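Local coordinates for Glyoxalase/bleomycin resistance protein/dioxygenase (Catenulispora acidiphila, PDB 4N04) that belongs to the vicinal oxygen chelate superfamily of glyoxalases, bleomycin resistance proteins and dioxygenases, and may have dioxygenase activity, at residues G15-L21 against Y52-R56; L27-E31 against V42-E46; H59-A63 against P104-E108; L72-L76 against R97-Y101. The protein carries 1 engineered substitution. All blocks are in the same frame, centred on the assembly; numbering follows the deposited sequence.

Contact 1: G15-L21 against Y52-R56; sequences GDFGAAL and YIVER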
# COMPACT_ATOMS: atom_id res chain seq x y z
N GLY A 15 -5.17 -5.99 -11.51
CA GLY A 15 -5.84 -6.96 -12.36
C GLY A 15 -7.27 -7.24 -11.90
O GLY A 15 -8.21 -6.64 -12.39
N ASP A 16 -7.47 -8.18 -10.96
CA ASP A 16 -8.77 -8.39 -10.36
C ASP A 16 -9.01 -7.37 -9.25
O ASP A 16 -8.28 -7.33 -8.27
CB ASP A 16 -8.89 -9.81 -9.80
CG ASP A 16 -10.03 -9.96 -8.79
OD1 ASP A 16 -11.06 -9.25 -8.88
OD2 ASP A 16 -9.89 -10.80 -7.89
N PHE A 17 -10.06 -6.55 -9.40
CA PHE A 17 -10.32 -5.51 -8.43
C PHE A 17 -10.61 -6.07 -7.03
O PHE A 17 -10.01 -5.62 -6.04
CB PHE A 17 -11.45 -4.60 -8.89
CG PHE A 17 -11.74 -3.48 -7.94
CD1 PHE A 17 -10.97 -2.33 -7.94
CD2 PHE A 17 -12.80 -3.56 -7.05
CE1 PHE A 17 -11.24 -1.29 -7.06
CE2 PHE A 17 -13.08 -2.52 -6.18
CZ PHE A 17 -12.30 -1.38 -6.19
N GLY A 18 -11.50 -7.05 -6.94
CA GLY A 18 -11.84 -7.66 -5.66
C GLY A 18 -10.66 -8.19 -4.85
O GLY A 18 -10.56 -7.93 -3.65
N ALA A 19 -9.75 -8.92 -5.50
CA ALA A 19 -8.56 -9.42 -4.81
C ALA A 19 -7.71 -8.27 -4.30
O ALA A 19 -7.23 -8.28 -3.17
CB ALA A 19 -7.75 -10.31 -5.72
N ALA A 20 -7.55 -7.26 -5.15
CA ALA A 20 -6.71 -6.12 -4.81
C ALA A 20 -7.32 -5.31 -3.65
O ALA A 20 -6.61 -4.90 -2.73
CB ALA A 20 -6.47 -5.23 -6.04
N LEU A 21 -8.62 -5.08 -3.72
CA LEU A 21 -9.30 -4.33 -2.68
C LEU A 21 -9.16 -5.04 -1.34
O LEU A 21 -8.87 -4.40 -0.32
CB LEU A 21 -10.78 -4.15 -3.04
CG LEU A 21 -11.70 -3.52 -2.00
CD1 LEU A 21 -11.19 -2.17 -1.54
CD2 LEU A 21 -13.10 -3.39 -2.60
N TYR A 52 -4.67 5.18 -4.41
CA TYR A 52 -5.80 4.57 -5.09
C TYR A 52 -5.45 3.38 -5.98
O TYR A 52 -4.38 3.33 -6.58
CB TYR A 52 -6.62 5.62 -5.87
CG TYR A 52 -5.98 6.14 -7.13
CD1 TYR A 52 -6.29 5.60 -8.37
CD2 TYR A 52 -5.06 7.19 -7.09
CE1 TYR A 52 -5.71 6.08 -9.54
CE2 TYR A 52 -4.48 7.69 -8.25
CZ TYR A 52 -4.80 7.13 -9.47
OH TYR A 52 -4.22 7.61 -10.62
N ILE A 53 -6.37 2.42 -6.04
CA ILE A 53 -6.26 1.31 -6.97
C ILE A 53 -7.34 1.41 -8.03
O ILE A 53 -8.45 1.88 -7.77
CB ILE A 53 -6.37 -0.04 -6.24
CG1 ILE A 53 -7.74 -0.17 -5.58
CG2 ILE A 53 -5.27 -0.18 -5.21
CD1 ILE A 53 -7.97 -1.49 -4.85
N VAL A 54 -7.02 0.98 -9.24
CA VAL A 54 -8.01 0.99 -10.32
C VAL A 54 -7.77 -0.25 -11.16
O VAL A 54 -6.64 -0.67 -11.33
CB VAL A 54 -7.89 2.26 -11.18
CG1 VAL A 54 -6.46 2.46 -11.65
CG2 VAL A 54 -8.85 2.21 -12.37
N GLU A 55 -8.84 -0.85 -11.67
CA GLU A 55 -8.68 -2.01 -12.53
C GLU A 55 -8.21 -1.58 -13.93
O GLU A 55 -8.98 -1.04 -14.71
CB GLU A 55 -9.99 -2.80 -12.58
CG GLU A 55 -9.86 -4.16 -13.24
CD GLU A 55 -11.08 -5.06 -13.04
OE1 GLU A 55 -11.66 -5.50 -14.05
OE2 GLU A 55 -11.46 -5.35 -11.88
N ARG A 56 -6.92 -1.78 -14.21
CA ARG A 56 -6.38 -1.60 -15.55
C ARG A 56 -5.38 -2.73 -15.72
O ARG A 56 -4.18 -2.55 -15.50
CB ARG A 56 -5.66 -0.25 -15.73
CG ARG A 56 -6.31 0.93 -15.03
CD ARG A 56 -6.78 1.99 -16.00
NE ARG A 56 -5.71 2.83 -16.55
CZ ARG A 56 -5.36 2.82 -17.83
NH1 ARG A 56 -4.40 3.62 -18.27
NH2 ARG A 56 -5.97 2.00 -18.67
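The phenyl ring of Phe-17 and the carboxylate of Glu-55 are the two flat groups of this contact, both lying between the start of helix 17-28 and the end of strand 49-55. One face of the phenyl ring has CB of Leu-21, from the next helical turn, 4.2 Å above its plane and displaced toward the rim. Across the contact, Ile-53 reaches the ring obliquely, its CG1 lying 4.0 Å from Phe-17 CE1, and the two side chains run at about a right angle to each other. With CG of Phe-17 trans to its backbone N (chi1 -178°), the ring hangs toward the sheet. Ile-53 continues beyond it and brings CD1 to 3.8 Å from Leu-21 CA and 4.2 Å from Ala-20 CB, so that this methyl lies against both backbone and side chain of the first helical turn. Phe-17 N donates one bent bond to Glu-55 OE2 over 3.1 Å, with an N-H...O angle of 137°, arriving from above the carboxylate plane, 36° out of it. An extended chain beyond CG carries the acid to this point, and Glu-55 CG passes 3.1 Å from Gly-15 O. The bond from Phe-17 N may favour the charged acid, whereas the nearby carboxylate of Asp-16 would oppose it. Asp-16 serves the same turn as N-cap, its OD2 accepting a weak bond from Ala-19 N. Further cover comes from Ala-41 and Thr-39 around Phe-17. This is a capped helix start packed nearly antiparallel on a strand of a mixed four-stranded sheet, consistent with the vicinal oxygen chelate fold.

Contact 2: L27-E31 against V42-E46; sequences LLGAE and VWQLE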
# COMPACT_ATOMS: atom_id res chain seq x y z
N LEU A 27 -3.73 -4.74 4.30
CA LEU A 27 -2.44 -4.09 4.49
C LEU A 27 -2.60 -2.78 5.25
O LEU A 27 -1.92 -2.55 6.25
CB LEU A 27 -1.75 -3.85 3.13
CG LEU A 27 -0.49 -2.98 3.17
CD1 LEU A 27 0.67 -3.75 3.78
CD2 LEU A 27 -0.13 -2.47 1.79
N LEU A 28 -3.50 -1.93 4.78
CA LEU A 28 -3.64 -0.59 5.36
C LEU A 28 -4.48 -0.62 6.66
O LEU A 28 -4.39 0.29 7.49
CB LEU A 28 -4.24 0.38 4.34
CG LEU A 28 -3.53 0.58 2.99
CD1 LEU A 28 -4.47 1.25 1.98
CD2 LEU A 28 -2.25 1.40 3.14
N GLY A 29 -5.28 -1.67 6.84
CA GLY A 29 -6.12 -1.76 8.02
C GLY A 29 -7.19 -0.69 8.07
O GLY A 29 -7.57 -0.20 9.13
N ALA A 30 -7.66 -0.30 6.89
CA ALA A 30 -8.74 0.66 6.80
C ALA A 30 -9.54 0.35 5.55
O ALA A 30 -9.06 -0.34 4.66
CB ALA A 30 -8.22 2.08 6.76
N GLU A 31 -10.75 0.86 5.52
CA GLU A 31 -11.64 0.72 4.39
C GLU A 31 -11.37 1.89 3.49
O GLU A 31 -10.89 2.94 3.96
CB GLU A 31 -13.09 0.76 4.86
CG GLU A 31 -13.51 -0.46 5.66
CD GLU A 31 -14.00 -1.57 4.76
OE1 GLU A 31 -14.30 -1.28 3.58
OE2 GLU A 31 -14.08 -2.73 5.24
N VAL A 42 -10.15 4.62 -3.34
CA VAL A 42 -9.22 5.63 -2.86
C VAL A 42 -9.11 5.57 -1.34
O VAL A 42 -10.13 5.54 -0.65
CB VAL A 42 -9.71 7.03 -3.23
CG1 VAL A 42 -8.79 8.10 -2.68
CG2 VAL A 42 -9.86 7.17 -4.73
N TRP A 43 -7.89 5.53 -0.82
CA TRP A 43 -7.66 5.66 0.62
C TRP A 43 -7.02 7.00 0.88
O TRP A 43 -5.99 7.33 0.28
CB TRP A 43 -6.72 4.59 1.15
CG TRP A 43 -7.27 3.24 1.28
CD1 TRP A 43 -7.68 2.63 2.43
CD2 TRP A 43 -7.45 2.27 0.24
NE1 TRP A 43 -8.11 1.36 2.17
CE2 TRP A 43 -7.99 1.11 0.83
CE3 TRP A 43 -7.22 2.28 -1.14
CZ2 TRP A 43 -8.29 -0.03 0.09
CZ3 TRP A 43 -7.52 1.15 -1.88
CH2 TRP A 43 -8.05 0.01 -1.26
N GLN A 44 -7.59 7.76 1.80
CA GLN A 44 -6.88 8.90 2.35
C GLN A 44 -6.05 8.40 3.50
O GLN A 44 -6.58 7.91 4.50
CB GLN A 44 -7.82 9.98 2.83
CG GLN A 44 -7.07 11.13 3.44
CD GLN A 44 -7.86 12.40 3.40
OE1 GLN A 44 -8.51 12.70 2.41
NE2 GLN A 44 -7.83 13.15 4.49
N LEU A 45 -4.73 8.49 3.35
CA LEU A 45 -3.79 8.01 4.35
C LEU A 45 -3.57 9.12 5.36
O LEU A 45 -3.40 8.88 6.55
CB LEU A 45 -2.48 7.63 3.69
CG LEU A 45 -2.66 6.63 2.54
CD1 LEU A 45 -1.32 6.26 1.93
CD2 LEU A 45 -3.40 5.39 3.02
N GLU A 46 -3.61 10.34 4.86
CA GLU A 46 -3.32 11.53 5.63
C GLU A 46 -3.75 12.68 4.74
O GLU A 46 -4.14 12.47 3.59
CB GLU A 46 -1.83 11.61 5.95
CG GLU A 46 -1.54 12.17 7.31
CD GLU A 46 -2.06 11.28 8.43
OE1 GLU A 46 -3.19 11.53 8.92
OE2 GLU A 46 -1.33 10.34 8.81
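Trp-43 reaches from strand 40-46 to Leu-28 and to the turn that follows helix 17-28. Its CB lies 4.1 Å from Leu-28 CD1, a loose start to the contact. The same methyl then settles on the five-membered ring: Leu-28 CD1 stands 3.4 Å from the ring centroid and only 5° off the normal, a well-centred CH-pi contact. Leu-28 CG lies beside its backbone N and trans to the carbonyl carbon (chi1 -58°), which directs CD1 onto the indole. Within that ring CG is 3.5 Å from Leu-28 CD1, and CE2 follows at 3.7 Å. Trp-43 CD1 also comes 3.6 Å from Glu-31 O and has the methyl of Ala-30 a little farther off. NE1 is the polar point of the indole, and it donates to Ala-30 O over 3.2 Å in a nearly straight bond of 167°. The acceptor lies in the indole plane, but the donor stands well above the plane of the carbonyl. Leu-28 thus presses on one face while the bond at the edge limits rotation of this buried indole. At the tip, CH2 packs against Leu-21 and Ile-53. The other branch of Leu-28 leaves the ring and puts CD2 4.2 Å from CD2 of Leu-45, which with Glu-46 forms a classic beta bulge. Gly-29, with positive phi, is the first residue to leave the helical conformation. Tyr-24 of helix 17-28 also touches the indole, as does Pro-32, while Leu-51 of the adjoining strand 49-55 packs on Leu-28, so Trp-43 is enclosed between helix, turn and sheet.

Contact 3: H59-A63 against P104-E108; sequences HAGHA and PDGSE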
# COMPACT_ATOMS: atom_id res chain seq x y z
N HIS A 59 -1.75 -2.78 -17.08
CA HIS A 59 -0.66 -2.10 -16.37
C HIS A 59 -0.39 -2.66 -14.99
O HIS A 59 0.42 -2.10 -14.26
CB HIS A 59 -0.92 -0.61 -16.24
CG HIS A 59 -1.02 0.09 -17.56
ND1 HIS A 59 0.03 0.16 -18.44
CD2 HIS A 59 -2.06 0.72 -18.16
CE1 HIS A 59 -0.34 0.82 -19.52
NE2 HIS A 59 -1.61 1.16 -19.38
N ALA A 60 -1.07 -3.75 -14.64
CA ALA A 60 -1.05 -4.24 -13.27
C ALA A 60 0.30 -4.85 -12.90
O ALA A 60 0.98 -5.42 -13.75
CB ALA A 60 -2.17 -5.24 -13.05
N GLY A 61 0.70 -4.69 -11.64
CA GLY A 61 1.86 -5.38 -11.09
C GLY A 61 3.19 -4.72 -11.41
O GLY A 61 4.22 -5.37 -11.37
N HIS A 62 3.15 -3.43 -11.73
CA HIS A 62 4.36 -2.71 -12.10
C HIS A 62 4.57 -1.46 -11.27
O HIS A 62 5.51 -0.71 -11.53
CB HIS A 62 4.27 -2.28 -13.56
CG HIS A 62 4.35 -3.41 -14.52
ND1 HIS A 62 5.51 -4.13 -14.72
CD2 HIS A 62 3.42 -3.96 -15.34
CE1 HIS A 62 5.30 -5.06 -15.63
NE2 HIS A 62 4.03 -4.98 -16.02
N ALA A 63 3.67 -1.22 -10.31
CA ALA A 63 3.67 0.06 -9.60
C ALA A 63 4.69 0.02 -8.48
O ALA A 63 5.09 -1.05 -8.02
CB ALA A 63 2.27 0.38 -9.06
N PRO A 104 -1.34 -8.55 -4.91
CA PRO A 104 -1.66 -9.74 -5.71
C PRO A 104 -1.13 -9.75 -7.15
O PRO A 104 -0.88 -10.82 -7.69
CB PRO A 104 -3.19 -9.76 -5.68
CG PRO A 104 -3.52 -9.19 -4.34
CD PRO A 104 -2.50 -8.10 -4.11
N ASP A 105 -0.91 -8.59 -7.74
CA ASP A 105 -0.36 -8.52 -9.09
C ASP A 105 1.16 -8.39 -9.16
O ASP A 105 1.75 -8.52 -10.24
CB ASP A 105 -0.99 -7.38 -9.88
CG ASP A 105 -2.45 -7.64 -10.17
OD1 ASP A 105 -2.74 -8.51 -11.02
OD2 ASP A 105 -3.31 -6.99 -9.55
N GLY A 106 1.80 -8.11 -8.03
CA GLY A 106 3.24 -7.98 -8.02
C GLY A 106 3.78 -6.56 -7.87
O GLY A 106 4.99 -6.35 -7.84
N SER A 107 2.89 -5.57 -7.78
CA SER A 107 3.34 -4.22 -7.51
C SER A 107 3.98 -4.15 -6.12
O SER A 107 3.62 -4.93 -5.23
CB SER A 107 2.19 -3.23 -7.61
OG SER A 107 1.87 -2.97 -8.96
N GLU A 108 4.92 -3.23 -5.95
CA GLU A 108 5.69 -3.11 -4.71
C GLU A 108 5.20 -1.94 -3.87
O GLU A 108 5.22 -0.79 -4.31
CB GLU A 108 7.17 -2.91 -5.03
CG GLU A 108 7.80 -4.08 -5.77
CD GLU A 108 9.23 -3.80 -6.27
OE1 GLU A 108 9.76 -2.70 -6.00
OE2 GLU A 108 9.83 -4.68 -6.93
O HOH W 1 -0.69 -4.08 -9.10
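A chi1 of -77° sets the hydroxyl of Ser-107 beside its own backbone N and toward the backbone of Gly-61 to Ala-63, while Asp-105, with chi1 -68°, lays its carboxylate against the methyl of Ala-60. The Ser-107 hydroxyl acts as both acceptor and donor. OG accepts from Ala-63 N over 2.9 Å (158° at the hydrogen) and gives its own proton to a water 2.8 Å away. That water also accepts from Gly-61 N, closing a bridge between the two loops. The methyl of Ala-63 rests 3.4 Å from Ser-107 OG. Farther along, Glu-108 N donates to Ala-63 O at 3.0 Å. Gly-61, with positive phi, passes very near the other backbone, its CA 3.3 Å from Asp-105 O in a CA-H...O contact. Ala-60 CB approaches Asp-105 CG to 3.8 Å, but the acid's polar partner is Gly-15 N, which binds OD2. Asp-103 OD1 accepts from Ser-107 N within the same loop. The loop following strand 49-55 is thereby joined to the loop before strand 108-113, where parallel pairing of strands 64-69 and 108-113 begins in the second four-stranded sheet of the vicinal oxygen chelate fold.

Contact 4: L72-L76 against R97-Y101; sequences LDAVL and RKVTY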
# COMPACT_ATOMS: atom_id res chain seq x y z
N LEU A 72 6.71 1.94 12.05
CA LEU A 72 6.86 0.83 11.13
C LEU A 72 6.41 -0.49 11.75
O LEU A 72 5.83 -1.35 11.08
CB LEU A 72 8.31 0.71 10.67
CG LEU A 72 8.53 -0.25 9.50
CD1 LEU A 72 7.66 0.13 8.31
CD2 LEU A 72 9.99 -0.23 9.09
N ASP A 73 6.65 -0.65 13.05
CA ASP A 73 6.32 -1.88 13.74
C ASP A 73 4.82 -2.11 13.75
O ASP A 73 4.36 -3.26 13.67
CB ASP A 73 6.85 -1.86 15.17
CG ASP A 73 8.36 -1.75 15.22
OD1 ASP A 73 8.97 -2.16 16.24
OD2 ASP A 73 8.95 -1.25 14.24
N ALA A 74 4.07 -1.02 13.84
CA ALA A 74 2.61 -1.09 13.86
C ALA A 74 2.12 -1.54 12.50
O ALA A 74 1.29 -2.45 12.40
CB ALA A 74 2.01 0.25 14.23
N VAL A 75 2.65 -0.89 11.46
CA VAL A 75 2.36 -1.26 10.08
C VAL A 75 2.59 -2.75 9.94
O VAL A 75 1.71 -3.48 9.48
CB VAL A 75 3.26 -0.51 9.08
CG1 VAL A 75 3.04 -1.01 7.66
CG2 VAL A 75 3.02 0.99 9.16
N LEU A 76 3.76 -3.21 10.37
CA LEU A 76 4.12 -4.61 10.27
C LEU A 76 3.14 -5.55 10.98
O LEU A 76 2.51 -6.40 10.34
CB LEU A 76 5.55 -4.83 10.76
CG LEU A 76 6.66 -4.54 9.75
CD1 LEU A 76 8.02 -4.55 10.42
CD2 LEU A 76 6.63 -5.57 8.64
N ARG A 97 14.74 0.53 8.81
CA ARG A 97 14.19 -0.52 7.97
C ARG A 97 13.41 0.01 6.78
O ARG A 97 12.80 1.08 6.83
CB ARG A 97 13.28 -1.44 8.78
CG ARG A 97 13.97 -2.26 9.83
CD ARG A 97 12.94 -2.84 10.77
NE ARG A 97 12.38 -1.81 11.63
CZ ARG A 97 11.28 -1.96 12.36
NH1 ARG A 97 10.61 -3.10 12.32
NH2 ARG A 97 10.84 -0.96 13.11
N LYS A 98 13.46 -0.76 5.70
CA LYS A 98 12.49 -0.65 4.63
C LYS A 98 11.86 -2.03 4.52
O LYS A 98 12.58 -3.03 4.40
CB LYS A 98 13.17 -0.26 3.32
CG LYS A 98 12.24 -0.19 2.12
CD LYS A 98 13.03 0.10 0.86
CE LYS A 98 12.36 -0.46 -0.39
NZ LYS A 98 13.32 -0.47 -1.54
N VAL A 99 10.54 -2.12 4.57
CA VAL A 99 9.91 -3.41 4.30
C VAL A 99 8.99 -3.35 3.09
O VAL A 99 8.21 -2.41 2.92
CB VAL A 99 9.25 -4.08 5.55
CG1 VAL A 99 9.59 -3.30 6.85
CG2 VAL A 99 7.78 -4.27 5.35
N THR A 100 9.10 -4.36 2.24
CA THR A 100 8.40 -4.33 0.98
C THR A 100 7.28 -5.36 0.90
O THR A 100 7.48 -6.53 1.17
CB THR A 100 9.36 -4.57 -0.18
OG1 THR A 100 10.42 -3.61 -0.12
CG2 THR A 100 8.63 -4.44 -1.51
N TYR A 101 6.10 -4.90 0.49
CA TYR A 101 4.99 -5.79 0.25
C TYR A 101 4.77 -5.95 -1.24
O TYR A 101 4.98 -5.01 -2.01
CB TYR A 101 3.72 -5.24 0.89
CG TYR A 101 3.77 -5.27 2.39
CD1 TYR A 101 3.32 -6.39 3.10
CD2 TYR A 101 4.28 -4.20 3.11
CE1 TYR A 101 3.37 -6.42 4.49
CE2 TYR A 101 4.33 -4.23 4.51
CZ TYR A 101 3.88 -5.34 5.19
OH TYR A 101 3.92 -5.38 6.56
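Leu-72, Leu-76 and Val-99 form the apolar centre between helix 72-81 and strand 97-102. The two methyls of Val-99 are shared out: CG1 packs 3.8 Å from Leu-72 CD2, whose side chain slides past it in the opposite direction, whereas CG2 meets Leu-76 CD2 tip to tip at 3.7 Å. Leu-76 CD2 also lies 3.4 Å from Tyr-101 OH, obliquely to the phenol ring. Around this centre the aliphatic part of Arg-97 continues the packing, with CB 3.5 Å from Leu-72 CD2. A bend of the Arg-97 chain at chi3 (-72°) places one guanidinium face against the same Leu-72 methyl, which lies 3.8 Å above it, toward the rim. Leu-76 CD1 approaches Arg-97 NH1 at 3.5 Å. At the outer edge Asp-73 faces the guanidinium with the two planes nearly perpendicular; the pairing is plausible as a salt bridge, but its modelled geometry is too tight to be trusted in detail. Glu-113 of strand 108-113 gives Arg-97 NH2 a second acidic partner. Helix and strand run nearly parallel, at 22° with axes 10.4 Å apart, helix 72-81 lying on a mixed four-stranded sheet, consistent with the vicinal oxygen chelate fold.

How the contacts relate
Contacts 1 and 2 share helix 17-28 and neighbouring strands of one sheet, and they meet where Trp-43 CH2 lies 3.8 Å from Leu-21 CD1 and 3.9 Å from Ile-53 CD1. Contact 4 packs helix 72-81 on the other sheet; its centre is about 22 Å from that of contact 1, on the opposite side of the chain's centre. Contact 3 touches both contact 1 and contact 4: Asp-105 OD2 is 2.9 Å from Gly-15 N of contact 1, and Glu-108 CB packs against Thr-100 CG2 of contact 4. Leu-27 CD1, 3.7 Å from Tyr-101 CD2, brings contacts 2 and 4 together.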